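Local coordinates for conserved hypothetical protein (Bacteroides thetaiotaomicron, PDB 2HQY) that is of unknown function but binds coenzyme A and, by its kinship with the C-terminal domain of phosphatidylglycerol lysyltransferases, may transfer acyl groups, at residues A[114-119]-A[289-294]. Sequence-based numbering, arbitrary orientation.
Sequences FTEDRA and EKYMAC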
loop_
_atom_site.group_PDB
_atom_site.type_symbol
_atom_site.label_atom_id
_atom_site.label_comp_id
_atom_site.label_asym_id
_atom_site.label_seq_id
_atom_site.Cartn_x
_atom_site.Cartn_y
_atom_site.Cartn_z
ATOM N N PHE A 114 -1.816 10.980 -27.612
ATOM C CA PHE A 114 -0.807 11.458 -26.636
ATOM C C PHE A 114 -1.243 12.751 -25.941
ATOM O O PHE A 114 -1.543 13.749 -26.600
ATOM C CB PHE A 114 0.554 11.706 -27.300
ATOM C CG PHE A 114 1.184 10.476 -27.893
ATOM C CD1 PHE A 114 1.971 9.635 -27.111
ATOM C CD2 PHE A 114 1.000 10.163 -29.235
ATOM C CE1 PHE A 114 2.560 8.489 -27.667
ATOM C CE2 PHE A 114 1.592 9.035 -29.798
ATOM C CZ PHE A 114 2.366 8.193 -29.013
ATOM N N THR A 115 -1.237 12.741 -24.613
ATOM C CA THR A 115 -1.562 13.927 -23.814
ATOM C C THR A 115 -0.436 14.180 -22.817
ATOM O O THR A 115 0.275 13.256 -22.420
ATOM C CB THR A 115 -2.906 13.761 -23.070
ATOM O OG1 THR A 115 -2.834 12.634 -22.186
ATOM C CG2 THR A 115 -4.059 13.558 -24.053
ATOM N N GLU A 116 -0.276 15.432 -22.412
ATOM C CA GLU A 116 0.839 15.806 -21.571
ATOM C C GLU A 116 0.320 16.793 -20.523
ATOM O O GLU A 116 -0.602 17.555 -20.785
ATOM C CB GLU A 116 1.930 16.421 -22.460
ATOM C CG GLU A 116 3.272 16.701 -21.806
ATOM C CD GLU A 116 3.386 18.131 -21.325
ATOM O OE1 GLU A 116 2.560 18.969 -21.772
ATOM O OE2 GLU A 116 4.298 18.417 -20.503
ATOM N N ASP A 117 0.897 16.742 -19.330
ATOM C CA ASP A 117 0.555 17.683 -18.276
ATOM C C ASP A 117 1.871 18.175 -17.693
ATOM O O ASP A 117 2.605 17.425 -17.056
ATOM C CB ASP A 117 -0.346 17.021 -17.214
ATOM C CG ASP A 117 -0.860 18.014 -16.162
ATOM O OD1 ASP A 117 -0.273 19.110 -16.021
ATOM O OD2 ASP A 117 -1.866 17.698 -15.479
ATOM N N ARG A 118 2.170 19.446 -17.950
ATOM C CA ARG A 118 3.399 20.083 -17.514
ATOM C C ARG A 118 3.650 19.947 -15.984
ATOM O O ARG A 118 4.797 19.954 -15.532
ATOM C CB ARG A 118 3.342 21.548 -17.961
ATOM C CG ARG A 118 4.451 22.432 -17.479
ATOM C CD ARG A 118 5.823 21.973 -17.965
ATOM N NE ARG A 118 6.859 22.885 -17.474
ATOM C CZ ARG A 118 7.298 22.915 -16.217
ATOM N NH1 ARG A 118 6.820 22.043 -15.318
ATOM N NH2 ARG A 118 8.238 23.793 -15.861
ATOM N N ALA A 119 2.568 19.786 -15.219
ATOM C CA ALA A 119 2.644 19.575 -13.770
ATOM C C ALA A 119 3.489 18.369 -13.412
ATOM O O ALA A 119 4.048 18.320 -12.329
ATOM C CB ALA A 119 1.263 19.404 -13.205
ATOM N N GLU A 289 9.421 16.196 -20.139
ATOM C CA GLU A 289 7.971 16.012 -20.256
ATOM C C GLU A 289 7.592 14.544 -20.236
ATOM O O GLU A 289 8.371 13.690 -20.657
ATOM C CB GLU A 289 7.462 16.669 -21.550
ATOM C CG GLU A 289 8.031 18.041 -21.742
ATOM C CD GLU A 289 7.936 18.515 -23.180
ATOM O OE1 GLU A 289 8.190 17.711 -24.123
ATOM O OE2 GLU A 289 7.602 19.701 -23.358
ATOM N N LYS A 290 6.397 14.249 -19.739
ATOM C CA LYS A 290 5.940 12.873 -19.651
ATOM C C LYS A 290 4.583 12.779 -20.297
ATOM O O LYS A 290 3.648 13.499 -19.907
ATOM C CB LYS A 290 5.847 12.420 -18.208
ATOM C CG LYS A 290 7.156 12.541 -17.454
ATOM C CD LYS A 290 6.994 12.075 -16.021
ATOM C CE LYS A 290 8.255 12.367 -15.256
ATOM N NZ LYS A 290 8.063 12.093 -13.791
ATOM N N TYR A 291 4.490 11.926 -21.306
ATOM C CA TYR A 291 3.223 11.761 -22.011
ATOM C C TYR A 291 2.411 10.609 -21.483
ATOM O O TYR A 291 2.946 9.625 -20.974
ATOM C CB TYR A 291 3.430 11.616 -23.529
ATOM C CG TYR A 291 3.952 12.874 -24.154
ATOM C CD1 TYR A 291 3.088 13.771 -24.787
ATOM C CD2 TYR A 291 5.307 13.184 -24.096
ATOM C CE1 TYR A 291 3.572 14.941 -25.346
ATOM C CE2 TYR A 291 5.796 14.341 -24.637
ATOM C CZ TYR A 291 4.930 15.220 -25.256
ATOM O OH TYR A 291 5.436 16.362 -25.799
ATOM N N MET A 292 1.100 10.746 -21.600
ATOM C CA MET A 292 0.239 9.590 -21.479
ATOM C C MET A 292 -0.143 9.191 -22.902
ATOM O O MET A 292 -0.556 10.037 -23.710
ATOM C CB MET A 292 -0.980 9.876 -20.602
ATOM C CG MET A 292 -1.983 8.689 -20.543
ATOM S SD MET A 292 -3.233 8.813 -19.242
ATOM C CE MET A 292 -4.470 9.777 -20.073
ATOM N N ALA A 293 0.037 7.911 -23.208
ATOM C CA ALA A 293 -0.292 7.351 -24.514
ATOM C C ALA A 293 -1.446 6.381 -24.298
ATOM O O ALA A 293 -1.284 5.340 -23.636
ATOM C CB ALA A 293 0.915 6.632 -25.102
ATOM N N CYS A 294 -2.596 6.732 -24.829
ATOM C CA CYS A 294 -3.774 5.902 -24.757
ATOM C C CYS A 294 -4.174 5.356 -26.138
ATOM O O CYS A 294 -4.181 6.067 -27.100
ATOM C CB CYS A 294 -4.928 6.646 -24.132
ATOM S SG CYS A 294 -4.736 7.014 -22.406
HETATM O O HOH W 1 -3.550 10.145 -23.750
HETATM O O HOH W 2 4.892 16.551 -18.591
#
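Thr-115 and Met-292 form the hydrogen-bonded pair of a short antiparallel beta ladder, an instance of how two strands distant in sequence are joined by reciprocal backbone bonds. Thr-115 N donates to Met-292 O (2.9 Å), and Met-292 N returns a bond to Thr-115 O (2.8 Å). On one face of the ladder Thr-115 and Met-292 run side by side, OG1 lying 3.7 Å from Met-292 CB. The other face carries Phe-114, Glu-116, Tyr-291 and Ala-293. There Phe-114 CE1 rests 3.6 Å from the methyl of Ala-293, while its CB meets Tyr-291 CD1. Glu-116, its CG anti to the backbone N (chi1 -171°), lays that methylene over one face of the Tyr-291 ring in a CH-pi contact, 4.1 Å from the centroid and displaced toward the rim. A water bridges the ladder itself, bonding to Thr-115 OG1 and donating to Met-292 O at 3.0 Å. Beyond the ladder the chains diverge and a second water takes over: it donates to Glu-116 OE2 (2.7 Å) and to Asp-117 O, and accepts from Lys-290 N. Helix 98-107 packs on the Phe-114 face, through Arg-101 and Leu-104 against that ring. Strand 286-295 is flanked here by strand 112-116 and by strand 92-96, which bonds to the backbone of Tyr-291 and Ala-293; these last two strands are further tied by the disulfide from Cys-294 SG to Cys-92 SG.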